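Local coordinates for protein beta-hexosaminidase (Neisseria gonorrhoeae, PDB 6JTJ) that probably cleaves terminal beta-1,4-linked N-acetylglucosamine from peptide-linked peptidoglycan fragments during cell-wall recycling, at residues Ile280-Ile285 with Gly289-Asp294; Ala270-Ile275 with Ala311-Glu316; Gly318-Leu323 with Ala347-Tyr352. All coordinates share one frame; numbering follows the deposited sequence.

Overall arrangement
Along the chain, residues 270-275 lead into helix 274-284 and open the wide loop that contact 2 closes against helix 307-317. Nested inside that loop is contact 1, in which helix 274-284 turns back onto strand 290-295 after a short connection. Contact 3 follows in series, joining strand 321-323 to helix 346-352 across 23 intervening residues. Strands 290-295 and 321-323 run side by side in the sheet, and the salt bridge from R282 to D320 links contacts 1 and 3 directly. These two contacts tie the paired strands to helices 274-284 and 346-352, while contact 2 joins the start of helix 274-284 to helix 307-317.

Contact 1 (Ile280-Ile285 with Gly289-Asp294); sequences ILRRDI and GVIFSD
In the alpha/beta barrel of this family 3 glycosidase, helix 274-284 packs L281 and R282 against G289 and I291 at the start of strand 290-295. The same strand leads to D294, the predicted nucleophile, at its other end. Two side chains of the helix divide the work. L281 meets I291 tip to tip, with L281 CD2 3.7 Å from I291 CD1. L281 CG lies anti to the backbone N (chi1 -176°), which sends its branch toward the strand. Beside this apolar pair, R282 closes its guanidinium end-on around a single oxygen. R282 NH1 donates to G289 O at 2.8 Å, and R282 NH2 donates to the same G289 O at 3.0 Å. The carbonyl oxygen lies in the guanidinium plane, but the two donors reach it differently: NH2 is almost in line with the C=O bond, whereas NH1 comes in at a C=O...N angle of 140°. I291 CD1 covers one face of the same group, 3.5 Å from R282 NH2, and so belongs to both the apolar and the polar part of the contact. R282 has further partners: NH2 forms a salt bridge with D320, and NH1 also bonds the carbonyl of F287 in the connecting turn. Gripped by the carbonyls of G289 and F287 and the carboxylate of D320, with a methyl group over one face, the guanidinium is probably restrained in rotation and its positive charge offset in part by D320, a carboxylate it shares with R349.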
loop_
_atom_site.group_PDB
_atom_site.type_symbol
_atom_site.label_atom_id
_atom_site.label_comp_id
_atom_site.label_asym_id
_atom_site.label_seq_id
_atom_site.Cartn_x
_atom_site.Cartn_y
_atom_site.Cartn_z
ATOM N N ILE C 280 -3.017 -14.313 -22.714
ATOM C CA ILE C 280 -3.261 -15.159 -21.545
ATOM C C ILE C 280 -4.696 -15.050 -21.048
ATOM O O ILE C 280 -5.407 -16.040 -21.013
ATOM C CB ILE C 280 -2.228 -14.901 -20.425
ATOM C CG1 ILE C 280 -0.844 -15.382 -20.893
ATOM C CG2 ILE C 280 -2.589 -15.656 -19.163
ATOM C CD1 ILE C 280 0.321 -14.818 -20.108
ATOM N N LEU C 281 -5.136 -13.846 -20.689
ATOM C CA LEU C 281 -6.469 -13.689 -20.114
ATOM C C LEU C 281 -7.612 -13.953 -21.108
ATOM O O LEU C 281 -8.543 -14.675 -20.784
ATOM C CB LEU C 281 -6.618 -12.295 -19.472
ATOM C CG LEU C 281 -7.924 -12.004 -18.735
ATOM C CD1 LEU C 281 -8.263 -13.081 -17.714
ATOM C CD2 LEU C 281 -7.858 -10.629 -18.065
ATOM N N ARG C 282 -7.570 -13.342 -22.289
ATOM C CA ARG C 282 -8.617 -13.561 -23.296
ATOM C C ARG C 282 -8.503 -14.946 -23.917
ATOM O O ARG C 282 -9.417 -15.754 -23.801
ATOM C CB ARG C 282 -8.575 -12.504 -24.411
ATOM C CG ARG C 282 -8.938 -11.082 -24.011
ATOM C CD ARG C 282 -10.387 -10.958 -23.607
ATOM N NE ARG C 282 -10.728 -9.577 -23.318
ATOM C CZ ARG C 282 -11.678 -9.181 -22.471
ATOM N NH1 ARG C 282 -12.410 -10.046 -21.792
ATOM N NH2 ARG C 282 -11.916 -7.883 -22.323
ATOM N N ARG C 283 -7.381 -15.213 -24.578
ATOM C CA ARG C 283 -7.249 -16.430 -25.382
ATOM C C ARG C 283 -7.145 -17.690 -24.548
ATOM O O ARG C 283 -7.918 -18.612 -24.724
ATOM C CB ARG C 283 -6.024 -16.381 -26.313
ATOM C CG ARG C 283 -6.388 -16.759 -27.731
ATOM C CD ARG C 283 -5.303 -17.385 -28.541
ATOM N NE ARG C 283 -3.934 -16.937 -28.378
ATOM C CZ ARG C 283 -3.072 -17.490 -27.535
ATOM N NH1 ARG C 283 -3.460 -18.462 -26.705
ATOM N NH2 ARG C 283 -1.835 -17.040 -27.499
ATOM N N ASP C 284 -6.155 -17.732 -23.671
ATOM C CA ASP C 284 -5.860 -18.927 -22.914
ATOM C C ASP C 284 -6.918 -19.196 -21.831
ATOM O O ASP C 284 -7.391 -20.325 -21.684
ATOM C CB ASP C 284 -4.471 -18.791 -22.321
ATOM C CG ASP C 284 -3.883 -20.101 -21.902
ATOM O OD1 ASP C 284 -4.646 -21.006 -21.501
ATOM O OD2 ASP C 284 -2.640 -20.212 -21.925
ATOM N N ILE C 285 -7.305 -18.162 -21.084
ATOM C CA ILE C 285 -8.253 -18.335 -19.993
ATOM C C ILE C 285 -9.710 -18.291 -20.476
ATOM O O ILE C 285 -10.589 -18.887 -19.848
ATOM C CB ILE C 285 -7.995 -17.312 -18.853
ATOM C CG1 ILE C 285 -6.650 -17.627 -18.204
ATOM C CG2 ILE C 285 -9.105 -17.327 -17.806
ATOM C CD1 ILE C 285 -6.111 -16.551 -17.300
ATOM N N GLY C 289 -15.251 -10.900 -19.809
ATOM C CA GLY C 289 -15.732 -9.725 -19.114
ATOM C C GLY C 289 -14.892 -8.489 -19.342
ATOM O O GLY C 289 -14.093 -8.414 -20.263
ATOM N N VAL C 290 -15.096 -7.502 -18.474
ATOM C CA VAL C 290 -14.371 -6.231 -18.544
ATOM C C VAL C 290 -12.944 -6.385 -18.043
ATOM O O VAL C 290 -12.690 -6.980 -16.985
ATOM C CB VAL C 290 -15.041 -5.153 -17.665
ATOM C CG1 VAL C 290 -14.131 -3.943 -17.464
ATOM C CG2 VAL C 290 -16.368 -4.756 -18.264
ATOM N N ILE C 291 -12.006 -5.841 -18.808
ATOM C CA ILE C 291 -10.670 -5.601 -18.293
ATOM C C ILE C 291 -10.568 -4.099 -18.055
ATOM O O ILE C 291 -10.556 -3.311 -19.024
ATOM C CB ILE C 291 -9.606 -6.084 -19.270
ATOM C CG1 ILE C 291 -9.748 -7.585 -19.499
ATOM C CG2 ILE C 291 -8.212 -5.782 -18.731
ATOM C CD1 ILE C 291 -8.845 -8.127 -20.589
ATOM N N PHE C 292 -10.522 -3.694 -16.789
ATOM C CA PHE C 292 -10.230 -2.310 -16.442
ATOM C C PHE C 292 -8.744 -1.999 -16.576
ATOM O O PHE C 292 -7.924 -2.892 -16.471
ATOM C CB PHE C 292 -10.629 -2.016 -15.018
ATOM C CG PHE C 292 -12.099 -1.935 -14.808
ATOM C CD1 PHE C 292 -12.840 -0.893 -15.355
ATOM C CD2 PHE C 292 -12.752 -2.899 -14.062
ATOM C CE1 PHE C 292 -14.195 -0.803 -15.142
ATOM C CE2 PHE C 292 -14.115 -2.819 -13.857
ATOM C CZ PHE C 292 -14.839 -1.770 -14.395
ATOM N N SER C 293 -8.393 -0.728 -16.793
ATOM C CA SER C 293 -6.987 -0.304 -16.805
ATOM C C SER C 293 -6.575 -0.020 -15.369
ATOM O O SER C 293 -7.406 -0.009 -14.481
ATOM C CB SER C 293 -6.814 0.986 -17.615
ATOM O OG SER C 293 -7.216 2.118 -16.867
ATOM N N ASP C 294 -5.309 0.272 -15.117
ATOM C CA ASP C 294 -5.001 0.909 -13.791
ATOM C C ASP C 294 -5.446 2.364 -13.858
ATOM O O ASP C 294 -5.737 2.847 -14.947
ATOM C CB ASP C 294 -3.531 0.831 -13.329
ATOM C CG ASP C 294 -2.600 0.249 -14.357
ATOM O OD1 ASP C 294 -3.008 0.157 -15.546
ATOM O OD2 ASP C 294 -1.466 -0.123 -13.943
#

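Contact 2 (Ala270-Ile275 with Ala311-Glu316); sequences AGFSEI and ARISFE
The phenyl ring of F272 crosses the end of I313 obliquely, with F272 CD1 3.8 Å from I313 CD1, and comes still nearer to the neighbouring serine, where F272 CE1 is 3.3 Å from S314 OG. The contact brings together two consecutive helices of the alpha/beta barrel: F272 stands in the turn before helix 274-284, while I313 and S314 lie on helix 307-317. I313 CG1 sits between its own backbone N and carbonyl carbon (chi1 57°), which carries CD1 to the ring. F272 also touches D294, the predicted nucleophile, so this pairing borders the active site. No direct hydrogen bond joins the segments, but a water does. The water oxygen is 2.6 Å from G271 O, to which it donates. The same oxygen is 3.0 Å from S314 OG. It rests over the centre of one face of the F272 ring. S314 OG is also hydrogen-bonded to R310 O, one turn back in its own helix, and its single hydrogen can fully serve only the water or that carbonyl. S273 is the N-cap of helix 274-284, its OG bonded to W276 N. At the solvent side, E274 is extended beyond CG, bringing E274 OE2 to 3.6 Å from E316 O. Both are acceptors, and K278 serves the two, by a hydrogen bond to the carbonyl and a long, weak ion pair with the carboxylate. E316 also forms a salt bridge within its helix whose hydrogen bond, R312 NH1 to E316 OE2 at 3.4 Å, is weak.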
loop_
_atom_site.group_PDB
_atom_site.type_symbol
_atom_site.label_atom_id
_atom_site.label_comp_id
_atom_site.label_asym_id
_atom_site.label_seq_id
_atom_site.Cartn_x
_atom_site.Cartn_y
_atom_site.Cartn_z
ATOM N N ALA C 270 1.415 -5.708 -16.306
ATOM C CA ALA C 270 0.280 -6.484 -16.774
ATOM C C ALA C 270 -0.818 -5.652 -17.413
ATOM O O ALA C 270 -1.360 -6.034 -18.441
ATOM C CB ALA C 270 -0.295 -7.309 -15.633
ATOM N N GLY C 271 -1.133 -4.502 -16.832
ATOM C CA GLY C 271 -2.204 -3.646 -17.356
ATOM C C GLY C 271 -1.924 -2.981 -18.693
ATOM O O GLY C 271 -2.819 -2.376 -19.310
ATOM N N PHE C 272 -0.670 -3.056 -19.145
ATOM C CA PHE C 272 -0.269 -2.510 -20.432
ATOM C C PHE C 272 0.351 -3.616 -21.283
ATOM O O PHE C 272 1.085 -3.332 -22.203
ATOM C CB PHE C 272 0.771 -1.406 -20.228
ATOM C CG PHE C 272 0.277 -0.220 -19.464
ATOM C CD1 PHE C 272 -0.394 0.810 -20.109
ATOM C CD2 PHE C 272 0.536 -0.092 -18.114
ATOM C CE1 PHE C 272 -0.810 1.946 -19.424
ATOM C CE2 PHE C 272 0.093 1.031 -17.409
ATOM C CZ PHE C 272 -0.566 2.060 -18.065
ATOM N N SER C 273 0.025 -4.869 -21.006
ATOM C CA SER C 273 0.647 -5.993 -21.715
ATOM C C SER C 273 -0.337 -6.804 -22.547
ATOM O O SER C 273 -1.215 -7.461 -21.993
ATOM C CB SER C 273 1.296 -6.934 -20.712
ATOM O OG SER C 273 1.711 -8.138 -21.343
ATOM N N GLU C 274 -0.169 -6.782 -23.866
ATOM C CA GLU C 274 -0.952 -7.621 -24.786
ATOM C C GLU C 274 -0.825 -9.079 -24.442
ATOM O O GLU C 274 -1.777 -9.841 -24.547
ATOM C CB GLU C 274 -0.471 -7.460 -26.225
ATOM C CG GLU C 274 -0.824 -6.141 -26.869
ATOM C CD GLU C 274 -0.506 -6.126 -28.361
ATOM O OE1 GLU C 274 0.599 -6.578 -28.746
ATOM O OE2 GLU C 274 -1.356 -5.670 -29.151
ATOM N N ILE C 275 0.375 -9.477 -24.047
ATOM C CA ILE C 275 0.625 -10.864 -23.690
ATOM C C ILE C 275 -0.281 -11.258 -22.507
ATOM O O ILE C 275 -1.034 -12.231 -22.592
ATOM C CB ILE C 275 2.125 -11.096 -23.393
ATOM C CG1 ILE C 275 2.945 -10.938 -24.692
ATOM C CG2 ILE C 275 2.348 -12.482 -22.807
ATOM C CD1 ILE C 275 4.432 -10.745 -24.489
ATOM N N ALA C 311 -3.962 6.367 -22.257
ATOM C CA ALA C 311 -5.196 5.655 -22.611
ATOM C C ALA C 311 -5.039 4.805 -23.870
ATOM O O ALA C 311 -5.447 3.639 -23.891
ATOM C CB ALA C 311 -6.336 6.622 -22.783
ATOM N N ARG C 312 -4.413 5.369 -24.900
ATOM C CA ARG C 312 -4.218 4.664 -26.146
ATOM C C ARG C 312 -3.483 3.356 -25.925
ATOM O O ARG C 312 -3.879 2.317 -26.473
ATOM C CB ARG C 312 -3.455 5.532 -27.160
ATOM C CG ARG C 312 -3.360 4.931 -28.566
ATOM C CD ARG C 312 -2.451 5.745 -29.500
ATOM N NE ARG C 312 -1.044 5.617 -29.135
ATOM C CZ ARG C 312 -0.291 4.537 -29.363
ATOM N NH1 ARG C 312 -0.784 3.466 -29.977
ATOM N NH2 ARG C 312 0.984 4.518 -28.966
ATOM N N ILE C 313 -2.394 3.399 -25.161
ATOM C CA ILE C 313 -1.601 2.178 -24.957
ATOM C C ILE C 313 -2.366 1.163 -24.091
ATOM O O ILE C 313 -2.217 -0.031 -24.276
ATOM C CB ILE C 313 -0.159 2.430 -24.433
ATOM C CG1 ILE C 313 -0.154 3.201 -23.126
ATOM C CG2 ILE C 313 0.679 3.157 -25.491
ATOM C CD1 ILE C 313 1.226 3.279 -22.493
ATOM N N SER C 314 -3.205 1.656 -23.183
ATOM C CA SER C 314 -4.079 0.780 -22.408
ATOM C C SER C 314 -5.084 0.031 -23.276
ATOM O O SER C 314 -5.193 -1.186 -23.175
ATOM C CB SER C 314 -4.830 1.552 -21.343
ATOM O OG SER C 314 -3.944 2.104 -20.402
ATOM N N PHE C 315 -5.820 0.755 -24.115
ATOM C CA PHE C 315 -6.765 0.125 -25.037
ATOM C C PHE C 315 -6.072 -0.841 -25.975
ATOM O O PHE C 315 -6.549 -1.961 -26.181
ATOM C CB PHE C 315 -7.496 1.146 -25.888
ATOM C CG PHE C 315 -8.443 1.999 -25.120
ATOM C CD1 PHE C 315 -9.452 1.426 -24.359
ATOM C CD2 PHE C 315 -8.347 3.373 -25.169
ATOM C CE1 PHE C 315 -10.325 2.215 -23.634
ATOM C CE2 PHE C 315 -9.225 4.163 -24.454
ATOM C CZ PHE C 315 -10.221 3.585 -23.695
ATOM N N GLU C 316 -4.948 -0.418 -26.527
ATOM C CA GLU C 316 -4.171 -1.250 -27.431
ATOM C C GLU C 316 -3.706 -2.539 -26.753
ATOM O O GLU C 316 -3.658 -3.592 -27.396
ATOM C CB GLU C 316 -2.982 -0.435 -27.968
ATOM C CG GLU C 316 -1.886 -1.213 -28.674
ATOM C CD GLU C 316 -0.734 -0.301 -29.136
ATOM O OE1 GLU C 316 0.184 0.002 -28.334
ATOM O OE2 GLU C 316 -0.732 0.077 -30.327
HETATM O O HOH W 1 -3.387 -0.031 -18.405
#

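Contact 3 (Gly318-Leu323 with Ala347-Tyr352); sequences GCDIVL and AGRWQY
From CB, which points toward helix 346-352, the side chain of I321 divides into two branches that both settle on the indole of W350. The short branch, I321 CG2, lies 3.8 Å from W350 CZ2, beside the CZ2-CH2 bond of the ring. The longer branch starts anti to the carbonyl carbon (chi1 -68°) and passes I321 CG1 at 3.6 Å from W350 CZ2. It ends with I321 CD1 over the face of the six-membered ring, 3.4 Å from its centroid and only 14° off the ring normal, a clear CH-pi contact. W350 approaches from the opposite direction, and its NE1 is hydrogen-bonded to the carbonyl of G45, which helps to fix the rotation of the indole. Strand 321-323 is the last of the parallel barrel strands, paired on one side with strand 290-295 and on the other with strand 47-49, the first. W350 also touches M48, so this helix covers the seam at which the barrel closes. One residue earlier, D320, which R282 also approaches and which is probably ionised, meets R349 at about a right angle. R349 is extended from CG to NE, and R349 NH1 reaches D320 OD1 at 2.7 Å in a salt bridge whose N-H...O angle is a bent 132°. The donor arrives on the syn side of the oxygen, slightly out of the carboxylate plane, and the two flat groups are turned well away from parallel. Other polar atoms of the pair have partners nearby: N343 donates to D320 OD1, the backbone N of I291 to D320 OD2, and R349 NE to the carbonyl of K288.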
loop_
_atom_site.group_PDB
_atom_site.type_symbol
_atom_site.label_atom_id
_atom_site.label_comp_id
_atom_site.label_asym_id
_atom_site.label_seq_id
_atom_site.Cartn_x
_atom_site.Cartn_y
_atom_site.Cartn_z
ATOM N N GLY C 318 -5.355 -4.175 -24.445
ATOM C CA GLY C 318 -6.517 -5.040 -24.271
ATOM C C GLY C 318 -7.539 -4.592 -23.225
ATOM O O GLY C 318 -8.541 -5.283 -23.034
ATOM N N CYS C 319 -7.317 -3.462 -22.560
ATOM C CA CYS C 319 -8.298 -2.930 -21.622
ATOM C C CYS C 319 -9.540 -2.446 -22.350
ATOM O O CYS C 319 -9.436 -1.856 -23.422
ATOM C CB CYS C 319 -7.727 -1.760 -20.839
ATOM S SG CYS C 319 -6.259 -2.137 -19.869
ATOM N N ASP C 320 -10.711 -2.716 -21.768
ATOM C CA ASP C 320 -11.992 -2.244 -22.292
ATOM C C ASP C 320 -12.267 -0.835 -21.829
ATOM O O ASP C 320 -12.796 -0.015 -22.594
ATOM C CB ASP C 320 -13.139 -3.123 -21.790
ATOM C CG ASP C 320 -13.088 -4.516 -22.334
ATOM O OD1 ASP C 320 -13.240 -4.689 -23.559
ATOM O OD2 ASP C 320 -12.913 -5.462 -21.542
ATOM N N ILE C 321 -11.938 -0.555 -20.570
ATOM C CA ILE C 321 -12.362 0.649 -19.900
ATOM C C ILE C 321 -11.197 1.229 -19.096
ATOM O O ILE C 321 -10.546 0.506 -18.354
ATOM C CB ILE C 321 -13.512 0.350 -18.937
ATOM C CG1 ILE C 321 -14.776 -0.053 -19.701
ATOM C CG2 ILE C 321 -13.821 1.552 -18.048
ATOM C CD1 ILE C 321 -15.783 -0.849 -18.883
ATOM N N VAL C 322 -10.928 2.517 -19.267
ATOM C CA VAL C 322 -9.832 3.154 -18.567
ATOM C C VAL C 322 -10.355 3.964 -17.395
ATOM O O VAL C 322 -11.373 4.637 -17.495
ATOM C CB VAL C 322 -8.945 4.037 -19.485
ATOM C CG1 VAL C 322 -8.248 3.194 -20.540
ATOM C CG2 VAL C 322 -9.733 5.154 -20.153
ATOM N N LEU C 323 -9.638 3.874 -16.290
ATOM C CA LEU C 323 -9.971 4.593 -15.081
ATOM C C LEU C 323 -9.128 5.850 -14.993
ATOM O O LEU C 323 -7.917 5.782 -15.152
ATOM C CB LEU C 323 -9.671 3.748 -13.848
ATOM C CG LEU C 323 -10.844 3.007 -13.238
ATOM C CD1 LEU C 323 -11.363 1.981 -14.235
ATOM C CD2 LEU C 323 -10.437 2.345 -11.921
ATOM N N ALA C 347 -20.539 -2.732 -24.958
ATOM C CA ALA C 347 -21.887 -2.467 -24.459
ATOM C C ALA C 347 -22.387 -3.610 -23.604
ATOM O O ALA C 347 -22.972 -3.370 -22.546
ATOM C CB ALA C 347 -22.863 -2.214 -25.613
ATOM N N GLY C 348 -22.147 -4.833 -24.064
ATOM C CA GLY C 348 -22.539 -6.023 -23.319
ATOM C C GLY C 348 -21.716 -6.203 -22.054
ATOM O O GLY C 348 -22.234 -6.638 -21.016
ATOM N N ARG C 349 -20.424 -5.891 -22.139
ATOM C CA ARG C 349 -19.540 -5.967 -20.975
ATOM C C ARG C 349 -19.945 -4.988 -19.866
ATOM O O ARG C 349 -19.934 -5.353 -18.699
ATOM C CB ARG C 349 -18.079 -5.769 -21.406
ATOM C CG ARG C 349 -17.514 -7.009 -22.068
ATOM C CD ARG C 349 -16.152 -6.798 -22.699
ATOM N NE ARG C 349 -15.673 -8.048 -23.290
ATOM C CZ ARG C 349 -14.681 -8.139 -24.159
ATOM N NH1 ARG C 349 -14.021 -7.056 -24.548
ATOM N NH2 ARG C 349 -14.333 -9.319 -24.639
ATOM N N TRP C 350 -20.264 -3.748 -20.218
ATOM C CA TRP C 350 -20.824 -2.811 -19.238
ATOM C C TRP C 350 -22.158 -3.335 -18.685
ATOM O O TRP C 350 -22.425 -3.249 -17.493
ATOM C CB TRP C 350 -21.109 -1.443 -19.867
ATOM C CG TRP C 350 -19.998 -0.401 -19.937
ATOM C CD1 TRP C 350 -19.536 0.210 -21.071
ATOM C CD2 TRP C 350 -19.302 0.221 -18.844
ATOM N NE1 TRP C 350 -18.590 1.143 -20.753
ATOM C CE2 TRP C 350 -18.442 1.193 -19.396
ATOM C CE3 TRP C 350 -19.333 0.058 -17.460
ATOM C CZ2 TRP C 350 -17.603 1.981 -18.617
ATOM C CZ3 TRP C 350 -18.504 0.858 -16.676
ATOM C CH2 TRP C 350 -17.652 1.801 -17.256
ATOM N N GLN C 351 -23.021 -3.824 -19.570
ATOM C CA GLN C 351 -24.379 -4.170 -19.181
ATOM C C GLN C 351 -24.422 -5.352 -18.228
ATOM O O GLN C 351 -25.239 -5.379 -17.319
ATOM C CB GLN C 351 -25.279 -4.443 -20.413
ATOM C CG GLN C 351 -26.782 -4.615 -20.062
ATOM C CD GLN C 351 -27.383 -3.595 -19.035
ATOM O OE1 GLN C 351 -26.973 -2.426 -18.914
ATOM N NE2 GLN C 351 -28.368 -4.068 -18.272
ATOM N N TYR C 352 -23.544 -6.320 -18.439
ATOM C CA TYR C 352 -23.399 -7.443 -17.521
ATOM C C TYR C 352 -23.148 -6.982 -16.067
ATOM O O TYR C 352 -23.555 -7.657 -15.131
ATOM C CB TYR C 352 -22.266 -8.344 -17.998
ATOM C CG TYR C 352 -22.138 -9.661 -17.256
ATOM C CD1 TYR C 352 -23.106 -10.665 -17.383
ATOM C CD2 TYR C 352 -21.040 -9.912 -16.449
ATOM C CE1 TYR C 352 -22.976 -11.878 -16.716
ATOM C CE2 TYR C 352 -20.896 -11.110 -15.784
ATOM C CZ TYR C 352 -21.863 -12.087 -15.907
ATOM O OH TYR C 352 -21.691 -13.267 -15.219
#